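Side-chain contacts in AT5g51070/K3K7_27 (Arabidopsis thaliana, PDB 5GKM), which is the N-terminal domain of a Clp-system chaperone that, as a whole protein, probably hydrolyses ATP: residues E12-A17 and E121-G126; H37-L42 and G136-R141; K26-D31 and E64-I69. All blocks are in the same frame, centred on the assembly; numbering follows the deposited sequence.

Contact 1: E12-A17 and E121-G126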
# COMPACT_ATOMS: atom_id res chain seq x y z
N GLU A 12 10.83 10.19 1.62
CA GLU A 12 11.67 9.17 0.83
C GLU A 12 11.21 7.60 0.97
O GLU A 12 11.07 6.96 0.01
CB GLU A 12 13.16 9.28 1.21
CG GLU A 12 14.03 8.30 0.48
CD GLU A 12 15.44 8.18 1.09
OE1 GLU A 12 15.84 8.99 1.95
OE2 GLU A 12 16.11 7.19 0.80
N ARG A 13 10.85 7.24 2.19
CA ARG A 13 10.30 5.96 2.42
C ARG A 13 8.96 5.82 1.72
O ARG A 13 8.67 4.78 1.24
CB ARG A 13 10.06 5.64 3.89
CG ARG A 13 11.30 5.64 4.75
CD ARG A 13 11.02 5.18 6.18
NE ARG A 13 10.29 3.95 6.15
CZ ARG A 13 9.30 3.66 6.95
NH1 ARG A 13 8.94 4.51 7.89
NH2 ARG A 13 8.64 2.53 6.78
N ALA A 14 8.14 6.84 1.79
CA ALA A 14 6.84 6.71 1.19
C ALA A 14 6.93 6.54 -0.33
O ALA A 14 6.21 5.81 -0.91
CB ALA A 14 5.97 7.89 1.53
N ILE A 15 7.81 7.32 -0.90
CA ILE A 15 8.02 7.29 -2.33
C ILE A 15 8.56 5.92 -2.74
O ILE A 15 8.16 5.41 -3.71
CB ILE A 15 8.99 8.39 -2.79
CG1 ILE A 15 8.43 9.77 -2.52
CG2 ILE A 15 9.38 8.22 -4.25
CD1 ILE A 15 7.36 10.11 -3.45
N ARG A 16 9.44 5.36 -1.94
CA ARG A 16 9.97 4.07 -2.24
C ARG A 16 8.89 3.00 -2.21
O ARG A 16 8.81 2.18 -3.05
CB ARG A 16 11.13 3.74 -1.32
CG ARG A 16 11.84 2.45 -1.57
CD ARG A 16 12.93 2.27 -0.51
NE ARG A 16 13.89 3.35 -0.54
CZ ARG A 16 14.18 4.08 0.51
NH1 ARG A 16 13.53 3.88 1.66
NH2 ARG A 16 15.08 5.00 0.39
N ALA A 17 8.02 3.07 -1.23
CA ALA A 17 6.94 2.13 -1.16
C ALA A 17 6.02 2.22 -2.38
O ALA A 17 5.51 1.26 -2.84
CB ALA A 17 6.11 2.35 0.12
N GLU A 121 3.40 5.26 6.97
CA GLU A 121 2.44 4.99 8.00
C GLU A 121 1.10 5.69 7.72
O GLU A 121 0.11 5.17 7.99
CB GLU A 121 3.01 5.34 9.35
CG GLU A 121 4.10 4.38 9.73
CD GLU A 121 5.45 4.65 9.10
OE1 GLU A 121 5.75 5.68 8.58
OE2 GLU A 121 6.22 3.76 9.21
N HIS A 122 1.16 6.90 7.20
CA HIS A 122 -0.03 7.58 6.78
C HIS A 122 -0.72 6.87 5.65
O HIS A 122 -1.89 6.84 5.58
CB HIS A 122 0.26 8.99 6.30
CG HIS A 122 0.81 9.91 7.36
ND1 HIS A 122 2.04 10.42 7.32
CD2 HIS A 122 0.24 10.39 8.49
CE1 HIS A 122 2.22 11.19 8.37
NE2 HIS A 122 1.12 11.16 9.09
N ILE A 123 0.08 6.37 4.71
CA ILE A 123 -0.46 5.57 3.62
C ILE A 123 -1.12 4.30 4.12
O ILE A 123 -2.11 3.92 3.66
CB ILE A 123 0.59 5.22 2.52
CG1 ILE A 123 1.19 6.52 1.97
CG2 ILE A 123 -0.03 4.33 1.46
CD1 ILE A 123 2.39 6.35 1.06
N ALA A 124 -0.49 3.67 5.09
CA ALA A 124 -1.11 2.48 5.67
C ALA A 124 -2.45 2.78 6.34
O ALA A 124 -3.35 2.05 6.20
CB ALA A 124 -0.17 1.80 6.65
N VAL A 125 -2.51 3.88 7.05
CA VAL A 125 -3.76 4.22 7.71
C VAL A 125 -4.82 4.43 6.65
O VAL A 125 -5.89 4.00 6.80
CB VAL A 125 -3.67 5.47 8.61
CG1 VAL A 125 -5.02 5.79 9.23
CG2 VAL A 125 -2.67 5.19 9.71
N GLY A 126 -4.44 5.06 5.56
CA GLY A 126 -5.36 5.24 4.47
C GLY A 126 -5.79 3.93 3.87
O GLY A 126 -6.91 3.72 3.61
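In the all-helical Clp N-terminal domain the first helix, 12-27, lies against helix 120-130, and R13 meets E121 where they pass. The bond runs from R13 NH1 to E121 OE2, 3.1 Å long and fairly straight, with an N-H...O angle of 162°. The oxygen sits at the edge of the guanidinium, close to its plane, and offers its syn lone pair. The two flat groups are nevertheless turned 54° against each other, and of the R13 nitrogens NH1 alone is bonded to this carboxylate; R13 NH2 is 3.6 Å from the same OE2. Both chains are bent where they meet: R13 turns at its CG-CD bond and E121 at chi2 (80°), which carries the carboxylate over to a helix its CB does not face. This pair is one link of a longer ionic chain that ties the two helices to two others, since R13 NH2 is bridged to E45 on helix 35-45 and E121 OE2 also takes R156 on helix 146-158. Two arginines on one oxygen would be expected to favour the ionised carboxylate. Deeper in the interface the packing becomes apolar. The small A14 presents CB to the end of the I123 side chain, CD1, at 3.9 Å. I123 extends its CG1 branch toward A14, while helix 35-45 packs on the same side chain through L38 and L42.

Contact 2: H37-L42 and G136-R141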
# COMPACT_ATOMS: atom_id res chain seq x y z
N HIS A 37 -1.61 -4.21 -4.32
CA HIS A 37 -0.27 -3.95 -4.75
C HIS A 37 0.44 -2.92 -3.92
O HIS A 37 1.59 -3.00 -3.67
CB HIS A 37 -0.21 -3.64 -6.23
CG HIS A 37 -1.01 -4.58 -7.06
ND1 HIS A 37 -1.99 -4.18 -7.89
CD2 HIS A 37 -0.97 -5.96 -7.15
CE1 HIS A 37 -2.54 -5.24 -8.46
NE2 HIS A 37 -1.91 -6.33 -8.02
N LEU A 38 -0.32 -1.91 -3.54
CA LEU A 38 0.21 -0.92 -2.63
C LEU A 38 0.59 -1.58 -1.28
O LEU A 38 1.55 -1.25 -0.70
CB LEU A 38 -0.83 0.18 -2.41
CG LEU A 38 -0.36 1.28 -1.47
CD1 LEU A 38 0.92 1.96 -1.94
CD2 LEU A 38 -1.47 2.29 -1.28
N LEU A 39 -0.23 -2.52 -0.87
CA LEU A 39 0.08 -3.22 0.35
C LEU A 39 1.41 -3.94 0.21
O LEU A 39 2.20 -3.89 1.07
CB LEU A 39 -1.03 -4.21 0.71
CG LEU A 39 -0.77 -5.11 1.90
CD1 LEU A 39 -0.58 -4.32 3.19
CD2 LEU A 39 -1.91 -6.08 2.04
N LEU A 40 1.61 -4.55 -0.94
CA LEU A 40 2.87 -5.21 -1.19
C LEU A 40 4.07 -4.24 -1.16
O LEU A 40 5.04 -4.53 -0.60
CB LEU A 40 2.87 -5.99 -2.49
CG LEU A 40 1.91 -7.17 -2.60
CD1 LEU A 40 2.00 -7.86 -3.96
CD2 LEU A 40 2.19 -8.20 -1.52
N GLY A 41 3.90 -3.07 -1.75
CA GLY A 41 4.95 -2.10 -1.72
C GLY A 41 5.32 -1.62 -0.33
O GLY A 41 6.43 -1.42 -0.03
N LEU A 42 4.30 -1.43 0.49
CA LEU A 42 4.54 -1.05 1.87
C LEU A 42 5.25 -2.12 2.66
O LEU A 42 6.09 -1.83 3.42
CB LEU A 42 3.23 -0.71 2.58
CG LEU A 42 2.52 0.57 2.10
CD1 LEU A 42 1.09 0.56 2.59
CD2 LEU A 42 3.20 1.85 2.48
N GLY A 136 -7.81 -5.89 2.98
CA GLY A 136 -8.38 -6.78 3.94
C GLY A 136 -8.37 -8.21 3.51
O GLY A 136 -8.17 -9.04 4.33
N ARG A 137 -8.60 -8.46 2.24
CA ARG A 137 -8.59 -9.84 1.81
C ARG A 137 -7.24 -10.49 1.99
O ARG A 137 -7.15 -11.61 2.36
CB ARG A 137 -9.02 -9.94 0.37
CG ARG A 137 -10.40 -9.41 0.10
CD ARG A 137 -10.71 -9.38 -1.37
NE ARG A 137 -10.98 -10.69 -1.89
CZ ARG A 137 -11.20 -10.94 -3.17
NH1 ARG A 137 -11.19 -9.97 -4.05
NH2 ARG A 137 -11.45 -12.17 -3.58
N VAL A 138 -6.19 -9.76 1.66
CA VAL A 138 -4.87 -10.25 1.86
C VAL A 138 -4.53 -10.47 3.34
O VAL A 138 -4.00 -11.45 3.69
CB VAL A 138 -3.85 -9.26 1.29
CG1 VAL A 138 -2.43 -9.73 1.49
CG2 VAL A 138 -4.12 -9.00 -0.16
N LEU A 139 -4.89 -9.49 4.16
CA LEU A 139 -4.61 -9.62 5.57
C LEU A 139 -5.36 -10.81 6.17
O LEU A 139 -4.85 -11.50 6.98
CB LEU A 139 -4.85 -8.31 6.32
CG LEU A 139 -3.93 -7.17 5.89
CD1 LEU A 139 -4.33 -5.89 6.60
CD2 LEU A 139 -2.49 -7.43 6.23
N LYS A 140 -6.57 -11.01 5.71
CA LYS A 140 -7.34 -12.12 6.20
C LYS A 140 -6.67 -13.43 5.84
O LYS A 140 -6.61 -14.32 6.61
CB LYS A 140 -8.77 -12.09 5.69
CG LYS A 140 -9.62 -13.26 6.16
CD LYS A 140 -11.05 -13.14 5.69
CE LYS A 140 -11.96 -14.08 6.49
NZ LYS A 140 -13.02 -14.68 5.64
N ARG A 141 -6.17 -13.51 4.63
CA ARG A 141 -5.48 -14.69 4.20
C ARG A 141 -4.22 -14.91 5.02
O ARG A 141 -3.85 -16.00 5.28
CB ARG A 141 -5.21 -14.65 2.70
CG ARG A 141 -4.43 -15.81 2.17
CD ARG A 141 -5.34 -17.04 2.07
NE ARG A 141 -6.42 -16.94 1.12
CZ ARG A 141 -6.36 -17.39 -0.12
NH1 ARG A 141 -5.26 -17.92 -0.56
NH2 ARG A 141 -7.37 -17.28 -0.93
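V138 and L39 meet tip to tip between helices 134-142 and 35-45, and their CA atoms, 8.7 Å apart, are the nearest across the two segments. Taking helix 134-142 in order from G136, the first side chain is that of R137, directed instead at helix 59-71, where it lies on I69. V138 points its CB at helix 35-45. Its CG1 methyl stands 3.7 Å from L39 CD2, and the branch carbon V138 CB is almost as close to that methyl, at 3.8 Å, so CD2 rests on the valine's shoulder as well as its tip. In V138 the CG1 branch lies opposite the backbone N (chi1 179°), and L39 extends its CG in the same sense (chi1 174°). This is buried packing in the helical bundle of the Clp N-terminal domain: V138 also touches V66 and W70 of helix 59-71, and L39 reaches L127 of helix 120-130, so the pair joins a core built from four helices. One residue on, L139 starts from a CB not aimed at the partner helix, but its end swings nearer, and its CD2 approaches the same L39 CD2 at a looser 4.4 Å. L139 leans on F128 of helix 120-130 and on the loop residue I57 too. R141 closes the segment, its NH1 hydrogen-bonded to S68 OG on helix 59-71.

Contact 3: K26-D31 and E64-I69; sequences KSLGKD and EAVWSI
Helix 12-27 ends here in a Schellman motif, with G29 at positive phi (79°) and its N bonded back to K26 O. L28 and W67 have the nearest CA atoms across the two segments, 7.1 Å apart. The leucine divides its two methyls between neighbours on helix 59-71. L28 CD1 lies 3.7 Å from V66 CG1, the two side chains crossing at about a right angle. On the other branch, L28 CD2 comes to the rim of the indole, 3.7 Å from W67 CE3, near the ring plane rather than over a face. L28 and W67 lie alongside each other, pointing opposite ways: with its CG anti to the backbone N (chi1 176°), the tryptophan reaches across to the turn, with W67 CZ3 3.9 Å from L28 O, which also lies in the plane of the indole. Beside the leucine, K30 forms a salt bridge to D71 beyond the segment, a second tie between the turn and helix 59-71. Helix 35-45 lines the inner side, where H37 and L40 touch L28 and L40 also meets V66, while R141 of helix 134-142 packs on A65 and I69.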
# COMPACT_ATOMS: atom_id res chain seq x y z
N LYS A 26 3.70 -5.07 -11.45
CA LYS A 26 4.25 -5.54 -12.71
C LYS A 26 4.63 -6.99 -12.61
O LYS A 26 4.38 -7.77 -13.48
CB LYS A 26 5.49 -4.73 -13.07
CG LYS A 26 6.02 -5.00 -14.46
CD LYS A 26 5.06 -4.55 -15.53
CE LYS A 26 5.47 -4.99 -16.94
NZ LYS A 26 4.35 -4.96 -17.91
N SER A 27 5.27 -7.33 -11.51
CA SER A 27 5.61 -8.83 -11.33
C SER A 27 4.45 -9.91 -11.45
O SER A 27 4.57 -11.02 -11.79
CB SER A 27 6.41 -9.04 -10.06
OG SER A 27 5.64 -8.76 -8.89
N LEU A 28 3.31 -9.34 -11.08
CA LEU A 28 2.08 -10.11 -11.07
C LEU A 28 1.41 -10.08 -12.43
O LEU A 28 0.37 -10.64 -12.58
CB LEU A 28 1.11 -9.67 -9.99
CG LEU A 28 1.60 -9.94 -8.60
CD1 LEU A 28 0.92 -9.04 -7.59
CD2 LEU A 28 1.48 -11.37 -8.21
N GLY A 29 2.03 -9.42 -13.37
CA GLY A 29 1.45 -9.30 -14.68
C GLY A 29 0.35 -8.26 -14.83
O GLY A 29 -0.47 -8.36 -15.65
N LYS A 30 0.39 -7.24 -13.98
CA LYS A 30 -0.59 -6.18 -14.03
C LYS A 30 -0.11 -4.90 -14.73
O LYS A 30 1.03 -4.72 -14.92
CB LYS A 30 -1.07 -5.85 -12.62
CG LYS A 30 -1.34 -7.06 -11.75
CD LYS A 30 -2.52 -7.85 -12.21
CE LYS A 30 -2.63 -9.15 -11.45
NZ LYS A 30 -3.83 -9.95 -11.74
N ASP A 31 -1.04 -4.06 -15.14
CA ASP A 31 -0.73 -2.79 -15.75
C ASP A 31 -1.29 -1.56 -15.03
O ASP A 31 -1.30 -0.52 -15.58
CB ASP A 31 -1.23 -2.76 -17.18
CG ASP A 31 -0.62 -3.84 -18.04
OD1 ASP A 31 0.60 -3.87 -18.18
OD2 ASP A 31 -1.39 -4.64 -18.56
N GLU A 64 2.47 -14.46 -2.09
CA GLU A 64 1.71 -15.67 -2.31
C GLU A 64 0.24 -15.49 -2.14
O GLU A 64 -0.54 -16.01 -2.88
CB GLU A 64 2.15 -16.76 -1.35
CG GLU A 64 3.53 -17.24 -1.60
CD GLU A 64 4.11 -18.13 -0.52
OE1 GLU A 64 3.35 -18.58 0.33
OE2 GLU A 64 5.32 -18.35 -0.57
N ALA A 65 -0.11 -14.73 -1.12
CA ALA A 65 -1.47 -14.49 -0.86
C ALA A 65 -2.10 -13.74 -1.99
O ALA A 65 -3.17 -14.04 -2.38
CB ALA A 65 -1.63 -13.72 0.43
N VAL A 66 -1.41 -12.71 -2.46
CA VAL A 66 -1.99 -11.89 -3.48
C VAL A 66 -2.23 -12.64 -4.80
O VAL A 66 -3.24 -12.48 -5.45
CB VAL A 66 -1.15 -10.62 -3.70
CG1 VAL A 66 -1.60 -9.87 -4.94
CG2 VAL A 66 -1.34 -9.69 -2.51
N TRP A 67 -1.24 -13.39 -5.16
CA TRP A 67 -1.35 -14.16 -6.35
C TRP A 67 -2.51 -15.12 -6.25
O TRP A 67 -3.38 -15.17 -7.12
CB TRP A 67 -0.05 -14.92 -6.61
CG TRP A 67 -0.18 -15.82 -7.81
CD1 TRP A 67 -0.33 -17.18 -7.82
CD2 TRP A 67 -0.22 -15.43 -9.21
NE1 TRP A 67 -0.44 -17.65 -9.08
CE2 TRP A 67 -0.39 -16.67 -9.96
CE3 TRP A 67 -0.10 -14.25 -9.90
CZ2 TRP A 67 -0.47 -16.67 -11.34
CZ3 TRP A 67 -0.19 -14.28 -11.29
CH2 TRP A 67 -0.38 -15.47 -11.98
N SER A 68 -2.59 -15.78 -5.10
CA SER A 68 -3.63 -16.73 -4.93
C SER A 68 -5.02 -16.12 -5.01
O SER A 68 -5.90 -16.62 -5.69
CB SER A 68 -3.42 -17.44 -3.61
OG SER A 68 -4.46 -18.34 -3.44
N ILE A 69 -5.21 -15.02 -4.33
CA ILE A 69 -6.53 -14.42 -4.28
C ILE A 69 -7.08 -13.93 -5.60
O ILE A 69 -8.20 -14.18 -5.91
CB ILE A 69 -6.57 -13.29 -3.20
CG1 ILE A 69 -6.31 -13.88 -1.85
CG2 ILE A 69 -7.91 -12.60 -3.14
CD1 ILE A 69 -5.93 -12.87 -0.83

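All three contacts lie in the one Clp N-terminal domain, which contains no strands. Contacts 1 and 3 share helix 12-27, one at its start and the other at its end, with centres 20 Å apart and no touch between them. Contact 2 stands between: 14 Å from contact 1, which it meets where A17 packs on L42, and 11 Å from contact 3, which it also touches. Along the chain contact 3 is nested inside the loop closed by contact 1, whereas contact 2 crosses both. Contacts 1 and 2 join early helices to late ones in a common core, while contact 3 ties two early helices together at its margin.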